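Nigritoxine (Vibrio nigripulchritudo, PDB 5M41) acts as a bacterial toxin against crustaceans and insects. Local coordinates at residues Thr663-Asn676 against Leu739-Asn751. Sequence-based numbering, arbitrary orientation.
Sequences TTYTLQDFITVVEN and LQGLSNAAQKLRN
Swung away from its backbone N (chi1 -175°), the Tyr665 ring reaches helix 739-751, while Ser743 OG, lying beside its own backbone N (chi1 -80°), turns to Asp669. Leu739 CD2 lies over one face of the Tyr665 ring, a CH-pi contact 4.2 Å from the centroid; Ser743 OG comes to its edge, and Leu742 CB approaches Tyr665 CE1 at 3.5 Å. The phenol OH meets a water that donates to Leu742 O and, weakly, to Asp669 O, tying the ring's polar end to both helices. Ser743 OG donates to Asp669 OD2 over 2.7 Å, from well above the carboxylate plane. OD2 also takes a weak bond from Thr666 N, and Thr666 OG1 accepts from Asp669 N at 3.0 Å; the two make a capping box, so the start of helix 667-676 is coupled to the crossing. Asp669 OD1 forms a long salt bridge with Arg750 NH2 (3.6 Å), which also donates to Gln747 OE1 in the guanidinium plane. Near the closest approach, 8.6 Å between axes crossing at 63°, Ala746 CB packs on Asp669, and Val673 is a knob among Leu742, Ala745, Ala746 and Leu749. Leu749 CD2 ends against the Asn676 amide, 3.5 Å from CG. Helix 739-751 thus lies across helix 667-676, which packs Phe670 against helices 688-704 and 719-731, while Thr663 and Tyr665 make backbone hydrogen bonds with Leu714 of strand 713-715.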
ATOM      1  N   THR A 663      45.752  -9.087  -8.994  1.00 51.45           N
ATOM      2  CA  THR A 663      45.406 -10.217  -8.155  1.00 49.79           C
ATOM      3  C   THR A 663      44.514 -11.136  -8.977  1.00 50.30           C
ATOM      4  O   THR A 663      44.217 -10.848 -10.132  1.00 51.93           O
ATOM      5  CB  THR A 663      44.620  -9.790  -6.911  1.00 50.39           C
ATOM      6  OG1 THR A 663      43.345  -9.295  -7.328  1.00 49.81           O
ATOM      7  CG2 THR A 663      45.381  -8.729  -6.092  1.00 48.40           C
ATOM      8  N   THR A 664      44.089 -12.245  -8.386  1.00 50.01           N
ATOM      9  CA  THR A 664      43.154 -13.170  -9.033  1.00 50.38           C
ATOM     10  C   THR A 664      41.711 -12.879  -8.577  1.00 49.26           C
ATOM     11  O   THR A 664      40.778 -13.572  -8.966  1.00 49.76           O
ATOM     12  CB  THR A 664      43.519 -14.614  -8.661  1.00 52.23           C
ATOM     13  OG1 THR A 664      43.496 -14.724  -7.229  1.00 52.04           O
ATOM     14  CG2 THR A 664      44.950 -14.970  -9.176  1.00 53.96           C
ATOM     15  N   TYR A 665      41.537 -11.851  -7.752  1.00 49.00           N
ATOM     16  CA  TYR A 665      40.210 -11.402  -7.312  1.00 49.73           C
ATOM     17  C   TYR A 665      39.541 -10.602  -8.415  1.00 48.28           C
ATOM     18  O   TYR A 665      40.148  -9.690  -8.983  1.00 50.81           O
ATOM     19  CB  TYR A 665      40.327 -10.530  -6.060  1.00 48.65           C
ATOM     20  CG  TYR A 665      39.010 -10.120  -5.452  1.00 45.75           C
ATOM     21  CD1 TYR A 665      38.313 -11.003  -4.616  1.00 47.34           C
ATOM     22  CD2 TYR A 665      38.480  -8.832  -5.650  1.00 44.74           C
ATOM     23  CE1 TYR A 665      37.113 -10.643  -4.031  1.00 43.28           C
ATOM     24  CE2 TYR A 665      37.267  -8.456  -5.056  1.00 43.87           C
ATOM     25  CZ  TYR A 665      36.594  -9.381  -4.250  1.00 43.61           C
ATOM     26  OH  TYR A 665      35.408  -9.077  -3.630  1.00 42.18           O
ATOM     27  N   THR A 666      38.298 -10.946  -8.728  1.00 47.52           N
ATOM     28  CA  THR A 666      37.634 -10.343  -9.885  1.00 47.36           C
ATOM     29  C   THR A 666      36.509  -9.420  -9.444  1.00 46.92           C
ATOM     30  O   THR A 666      35.995  -9.554  -8.328  1.00 45.94           O
ATOM     31  CB  THR A 666      37.022 -11.417 -10.799  1.00 48.32           C
ATOM     32  OG1 THR A 666      35.932 -12.036 -10.105  1.00 49.67           O
ATOM     33  CG2 THR A 666      38.078 -12.485 -11.189  1.00 49.29           C
ATOM     34  N   LEU A 667      36.121  -8.500 -10.332  1.00 45.60           N
ATOM     35  CA  LEU A 667      34.931  -7.676 -10.131  1.00 43.14           C
ATOM     36  C   LEU A 667      33.704  -8.560  -9.911  1.00 42.08           C
ATOM     37  O   LEU A 667      32.830  -8.213  -9.124  1.00 40.96           O
ATOM     38  CB  LEU A 667      34.690  -6.741 -11.329  1.00 40.82           C
ATOM     39  CG  LEU A 667      33.484  -5.797 -11.205  1.00 41.41           C
ATOM     40  CD1 LEU A 667      33.654  -4.777 -10.080  1.00 39.26           C
ATOM     41  CD2 LEU A 667      33.235  -5.064 -12.512  1.00 40.69           C
ATOM     42  N   GLN A 668      33.633  -9.682 -10.621  1.00 43.47           N
ATOM     43  CA  GLN A 668      32.557 -10.652 -10.391  1.00 46.60           C
ATOM     44  C   GLN A 668      32.490 -11.153  -8.932  1.00 45.18           C
ATOM     45  O   GLN A 668      31.401 -11.217  -8.352  1.00 44.40           O
ATOM     46  CB  GLN A 668      32.678 -11.841 -11.342  1.00 50.67           C
ATOM     47  CG  GLN A 668      31.359 -12.579 -11.491  1.00 58.17           C
ATOM     48  CD  GLN A 668      31.484 -13.864 -12.278  1.00 64.89           C
ATOM     49  OE1 GLN A 668      30.736 -14.076 -13.235  1.00 72.24           O
ATOM     50  NE2 GLN A 668      32.420 -14.735 -11.881  1.00 63.90           N
ATOM     51  N   ASP A 669      33.634 -11.496  -8.335  1.00 44.91           N
ATOM     52  CA  ASP A 669      33.628 -11.895  -6.917  1.00 44.83           C
ATOM     53  C   ASP A 669      33.008 -10.784  -6.070  1.00 45.51           C
ATOM     54  O   ASP A 669      32.196 -11.055  -5.184  1.00 45.09           O
ATOM     55  CB  ASP A 669      35.036 -12.156  -6.394  1.00 45.29           C
ATOM     56  CG  ASP A 669      35.703 -13.377  -7.014  1.00 47.84           C
ATOM     57  OD1 ASP A 669      35.020 -14.278  -7.558  1.00 48.68           O
ATOM     58  OD2 ASP A 669      36.949 -13.402  -6.950  1.00 50.31           O
ATOM     59  N   PHE A 670      33.404  -9.539  -6.352  1.00 43.45           N
ATOM     60  CA  PHE A 670      32.926  -8.358  -5.631  1.00 42.34           C
ATOM     61  C   PHE A 670      31.422  -8.212  -5.774  1.00 42.01           C
ATOM     62  O   PHE A 670      30.686  -8.087  -4.781  1.00 40.69           O
ATOM     63  CB  PHE A 670      33.645  -7.083  -6.128  1.00 40.33           C
ATOM     64  CG  PHE A 670      33.209  -5.830  -5.425  1.00 40.46           C
ATOM     65  CD1 PHE A 670      33.649  -5.555  -4.134  1.00 41.47           C
ATOM     66  CD2 PHE A 670      32.385  -4.906  -6.061  1.00 42.11           C
ATOM     67  CE1 PHE A 670      33.259  -4.397  -3.477  1.00 41.54           C
ATOM     68  CE2 PHE A 670      31.990  -3.739  -5.413  1.00 42.05           C
ATOM     69  CZ  PHE A 670      32.423  -3.490  -4.116  1.00 42.61           C
ATOM     70  N   ILE A 671      30.967  -8.292  -7.015  1.00 41.30           N
ATOM     71  CA  ILE A 671      29.554  -8.120  -7.331  1.00 39.88           C
ATOM     72  C   ILE A 671      28.712  -9.212  -6.675  1.00 40.83           C
ATOM     73  O   ILE A 671      27.665  -8.927  -6.075  1.00 39.76           O
ATOM     74  CB  ILE A 671      29.335  -8.043  -8.864  1.00 39.22           C
ATOM     75  CG1 ILE A 671      29.854  -6.694  -9.405  1.00 39.26           C
ATOM     76  CG2 ILE A 671      27.868  -8.270  -9.234  1.00 39.81           C
ATOM     77  CD1 ILE A 671      29.715  -6.531 -10.918  1.00 39.84           C
ATOM     78  N   THR A 672      29.178 -10.457  -6.758  1.00 42.52           N
ATOM     79  CA  THR A 672      28.445 -11.587  -6.150  1.00 43.74           C
ATOM     80  C   THR A 672      28.194 -11.338  -4.656  1.00 43.32           C
ATOM     81  O   THR A 672      27.090 -11.496  -4.177  1.00 44.24           O
ATOM     82  CB  THR A 672      29.200 -12.911  -6.350  1.00 45.80           C
ATOM     83  OG1 THR A 672      29.354 -13.150  -7.757  1.00 47.29           O
ATOM     84  CG2 THR A 672      28.442 -14.097  -5.701  1.00 44.43           C
ATOM     85  N   VAL A 673      29.214 -10.908  -3.924  1.00 42.60           N
ATOM     86  CA  VAL A 673      29.035 -10.652  -2.498  1.00 42.28           C
ATOM     87  C   VAL A 673      28.113  -9.440  -2.278  1.00 42.12           C
ATOM     88  O   VAL A 673      27.162  -9.499  -1.488  1.00 41.43           O
ATOM     89  CB  VAL A 673      30.393 -10.558  -1.760  1.00 44.12           C
ATOM     90  CG1 VAL A 673      30.224 -10.043  -0.339  1.00 44.29           C
ATOM     91  CG2 VAL A 673      31.037 -11.945  -1.704  1.00 45.40           C
ATOM     92  N   VAL A 674      28.339  -8.366  -3.030  1.00 41.16           N
ATOM     93  CA  VAL A 674      27.567  -7.140  -2.844  1.00 41.38           C
ATOM     94  C   VAL A 674      26.073  -7.401  -3.050  1.00 42.52           C
ATOM     95  O   VAL A 674      25.236  -6.953  -2.256  1.00 42.84           O
ATOM     96  CB  VAL A 674      28.060  -6.025  -3.805  1.00 40.10           C
ATOM     97  CG1 VAL A 674      27.015  -4.921  -3.934  1.00 40.13           C
ATOM     98  CG2 VAL A 674      29.378  -5.460  -3.300  1.00 40.98           C
ATOM     99  N   GLU A 675      25.770  -8.109  -4.137  1.00 42.82           N
ATOM    100  CA  GLU A 675      24.430  -8.498  -4.521  1.00 45.32           C
ATOM    101  C   GLU A 675      23.731  -9.336  -3.432  1.00 47.02           C
ATOM    102  O   GLU A 675      22.567  -9.129  -3.143  1.00 45.86           O
ATOM    103  CB  GLU A 675      24.515  -9.313  -5.805  1.00 48.60           C
ATOM    104  CG  GLU A 675      23.190  -9.619  -6.468  1.00 54.72           C
ATOM    105  CD  GLU A 675      23.369 -10.325  -7.805  1.00 62.31           C
ATOM    106  OE1 GLU A 675      24.340 -11.115  -7.930  1.00 65.21           O
ATOM    107  OE2 GLU A 675      22.546 -10.092  -8.732  1.00 64.44           O
ATOM    108  N   ASN A 676      24.457 -10.267  -2.830  1.00 47.36           N
ATOM    109  CA  ASN A 676      23.919 -11.038  -1.715  1.00 50.28           C
ATOM    110  C   ASN A 676      23.733 -10.241  -0.417  1.00 46.63           C
ATOM    111  O   ASN A 676      22.951 -10.649   0.424  1.00 47.06           O
ATOM    112  CB  ASN A 676      24.773 -12.263  -1.428  1.00 51.37           C
ATOM    113  CG  ASN A 676      24.191 -13.128  -0.308  1.00 57.53           C
ATOM    114  OD1 ASN A 676      23.125 -13.748  -0.465  1.00 59.90           O
ATOM    115  ND2 ASN A 676      24.876 -13.159   0.833  1.00 50.65           N
ATOM    116  N   LEU A 739      41.583 -11.356   0.461  1.00 47.29           N
ATOM    117  CA  LEU A 739      41.007 -11.522  -0.868  1.00 48.41           C
ATOM    118  C   LEU A 739      40.559 -12.947  -1.140  1.00 49.47           C
ATOM    119  O   LEU A 739      39.514 -13.167  -1.756  1.00 49.58           O
ATOM    120  CB  LEU A 739      41.996 -11.064  -1.954  1.00 47.74           C
ATOM    121  CG  LEU A 739      42.265  -9.561  -2.096  1.00 47.33           C
ATOM    122  CD1 LEU A 739      43.304  -9.365  -3.197  1.00 47.62           C
ATOM    123  CD2 LEU A 739      41.009  -8.746  -2.400  1.00 45.78           C
ATOM    124  N   GLN A 740      41.341 -13.918  -0.675  1.00 49.10           N
ATOM    125  CA  GLN A 740      40.984 -15.302  -0.871  1.00 51.33           C
ATOM    126  C   GLN A 740      39.678 -15.599  -0.122  1.00 49.03           C
ATOM    127  O   GLN A 740      38.777 -16.232  -0.658  1.00 49.66           O
ATOM    128  CB  GLN A 740      42.125 -16.236  -0.404  1.00 56.30           C
ATOM    129  CG  GLN A 740      42.131 -17.601  -1.100  1.00 61.84           C
ATOM    130  CD  GLN A 740      42.170 -17.494  -2.628  1.00 67.26           C
ATOM    131  OE1 GLN A 740      43.196 -17.149  -3.218  1.00 72.44           O
ATOM    132  NE2 GLN A 740      41.038 -17.775  -3.272  1.00 70.10           N
ATOM    133  N   GLY A 741      39.582 -15.140   1.126  1.00 50.13           N
ATOM    134  CA  GLY A 741      38.342 -15.295   1.900  1.00 48.36           C
ATOM    135  C   GLY A 741      37.181 -14.649   1.146  1.00 47.48           C
ATOM    136  O   GLY A 741      36.105 -15.216   1.063  1.00 45.03           O
ATOM    137  N   LEU A 742      37.416 -13.472   0.568  1.00 45.81           N
ATOM    138  CA  LEU A 742      36.383 -12.797  -0.221  1.00 44.93           C
ATOM    139  C   LEU A 742      36.014 -13.591  -1.477  1.00 45.24           C
ATOM    140  O   LEU A 742      34.831 -13.700  -1.805  1.00 44.58           O
ATOM    141  CB  LEU A 742      36.807 -11.370  -0.577  1.00 43.68           C
ATOM    142  CG  LEU A 742      36.788 -10.424   0.626  1.00 45.44           C
ATOM    143  CD1 LEU A 742      37.392  -9.088   0.210  1.00 45.87           C
ATOM    144  CD2 LEU A 742      35.381 -10.236   1.184  1.00 44.21           C
ATOM    145  N   SER A 743      37.010 -14.159  -2.161  1.00 45.64           N
ATOM    146  CA  SER A 743      36.747 -15.011  -3.348  1.00 48.29           C
ATOM    147  C   SER A 743      36.006 -16.291  -2.995  1.00 48.42           C
ATOM    148  O   SER A 743      35.070 -16.700  -3.694  1.00 46.38           O
ATOM    149  CB  SER A 743      38.049 -15.370  -4.062  1.00 49.19           C
ATOM    150  OG  SER A 743      38.452 -14.273  -4.864  1.00 52.93           O
ATOM    151  N   ASN A 744      36.433 -16.923  -1.906  1.00 47.95           N
ATOM    152  CA  ASN A 744      35.727 -18.111  -1.420  1.00 51.16           C
ATOM    153  C   ASN A 744      34.287 -17.811  -1.008  1.00 48.75           C
ATOM    154  O   ASN A 744      33.399 -18.599  -1.310  1.00 50.50           O
ATOM    155  CB  ASN A 744      36.517 -18.823  -0.317  1.00 53.73           C
ATOM    156  CG  ASN A 744      37.898 -19.244  -0.791  1.00 58.83           C
ATOM    157  OD1 ASN A 744      38.127 -19.418  -1.992  1.00 63.28           O
ATOM    158  ND2 ASN A 744      38.832 -19.374   0.135  1.00 58.64           N
ATOM    159  N   ALA A 745      34.050 -16.657  -0.380  1.00 46.35           N
ATOM    160  CA  ALA A 745      32.682 -16.263  -0.011  1.00 46.99           C
ATOM    161  C   ALA A 745      31.804 -16.155  -1.255  1.00 49.24           C
ATOM    162  O   ALA A 745      30.656 -16.628  -1.263  1.00 50.11           O
ATOM    163  CB  ALA A 745      32.685 -14.955   0.765  1.00 47.08           C
ATOM    164  N   ALA A 746      32.350 -15.549  -2.309  1.00 46.65           N
ATOM    165  CA  ALA A 746      31.661 -15.501  -3.593  1.00 49.29           C
ATOM    166  C   ALA A 746      31.395 -16.911  -4.138  1.00 50.41           C
ATOM    167  O   ALA A 746      30.280 -17.225  -4.565  1.00 50.39           O
ATOM    168  CB  ALA A 746      32.452 -14.654  -4.597  1.00 45.60           C
ATOM    169  N   GLN A 747      32.427 -17.744  -4.133  1.00 53.92           N
ATOM    170  CA  GLN A 747      32.287 -19.154  -4.520  1.00 58.77           C
ATOM    171  C   GLN A 747      31.170 -19.887  -3.766  1.00 56.61           C
ATOM    172  O   GLN A 747      30.348 -20.553  -4.389  1.00 55.93           O
ATOM    173  CB  GLN A 747      33.616 -19.919  -4.385  1.00 62.77           C
ATOM    174  CG  GLN A 747      33.634 -21.240  -5.156  1.00 71.67           C
ATOM    175  CD  GLN A 747      33.272 -21.060  -6.633  1.00 77.29           C
ATOM    176  OE1 GLN A 747      33.877 -20.245  -7.335  1.00 81.73           O
ATOM    177  NE2 GLN A 747      32.266 -21.808  -7.105  1.00 79.93           N
ATOM    178  N   LYS A 748      31.141 -19.752  -2.441  1.00 55.85           N
ATOM    179  CA  LYS A 748      30.063 -20.304  -1.617  1.00 57.70           C
ATOM    180  C   LYS A 748      28.696 -19.822  -2.057  1.00 58.04           C
ATOM    181  O   LYS A 748      27.733 -20.585  -1.992  1.00 57.28           O
ATOM    182  CB  LYS A 748      30.244 -19.947  -0.141  1.00 59.22           C
ATOM    183  CG  LYS A 748      31.124 -20.911   0.636  1.00 61.54           C
ATOM    184  CD  LYS A 748      31.444 -20.357   2.011  1.00 62.49           C
ATOM    185  CE  LYS A 748      32.468 -21.237   2.708  1.00 69.05           C
ATOM    186  NZ  LYS A 748      32.773 -20.748   4.078  1.00 69.27           N
ATOM    187  N   LEU A 749      28.599 -18.563  -2.499  1.00 54.24           N
ATOM    188  CA  LEU A 749      27.307 -18.040  -2.932  1.00 56.06           C
ATOM    189  C   LEU A 749      26.809 -18.629  -4.256  1.00 60.74           C
ATOM    190  O   LEU A 749      25.614 -18.793  -4.428  1.00 64.56           O
ATOM    191  CB  LEU A 749      27.322 -16.516  -2.997  1.00 52.80           C
ATOM    192  CG  LEU A 749      27.297 -15.887  -1.614  1.00 50.48           C
ATOM    193  CD1 LEU A 749      27.687 -14.428  -1.720  1.00 48.96           C
ATOM    194  CD2 LEU A 749      25.938 -16.080  -0.969  1.00 50.26           C
ATOM    195  N   ARG A 750      27.724 -18.927  -5.180  1.00 65.22           N
ATOM    196  CA  ARG A 750      27.372 -19.566  -6.460  1.00 69.85           C
ATOM    197  C   ARG A 750      27.023 -21.059  -6.293  1.00 75.80           C
ATOM    198  O   ARG A 750      26.199 -21.588  -7.034  1.00 78.74           O
ATOM    199  CB  ARG A 750      28.495 -19.380  -7.497  1.00 68.82           C
ATOM    200  CG  ARG A 750      28.695 -17.937  -7.956  1.00 69.98           C
ATOM    201  CD  ARG A 750      29.727 -17.813  -9.068  1.00 70.94           C
ATOM    202  NE  ARG A 750      31.095 -18.015  -8.586  1.00 72.07           N
ATOM    203  CZ  ARG A 750      31.954 -17.035  -8.287  1.00 73.54           C
ATOM    204  NH1 ARG A 750      31.606 -15.750  -8.415  1.00 71.24           N
ATOM    205  NH2 ARG A 750      33.174 -17.342  -7.851  1.00 69.91           N
ATOM    206  N   ASN A 751      27.643 -21.720  -5.316  1.00 79.02           N
ATOM    207  CA  ASN A 751      27.374 -23.137  -5.014  1.00 87.09           C
ATOM    208  C   ASN A 751      25.936 -23.417  -4.559  1.00 91.53           C
ATOM    209  O   ASN A 751      25.351 -24.438  -4.939  1.00 94.99           O
ATOM    210  CB  ASN A 751      28.350 -23.674  -3.955  1.00 86.00           C
ATOM    211  CG  ASN A 751      29.769 -23.848  -4.480  1.00 85.79           C
ATOM    212  OD1 ASN A 751      30.037 -23.708  -5.677  1.00 82.51           O
ATOM    213  ND2 ASN A 751      30.694 -24.164  -3.569  1.00 85.29           N
TER
HETATM  214  O   HOH W   1      33.862 -11.141  -2.905  1.00 34.77           O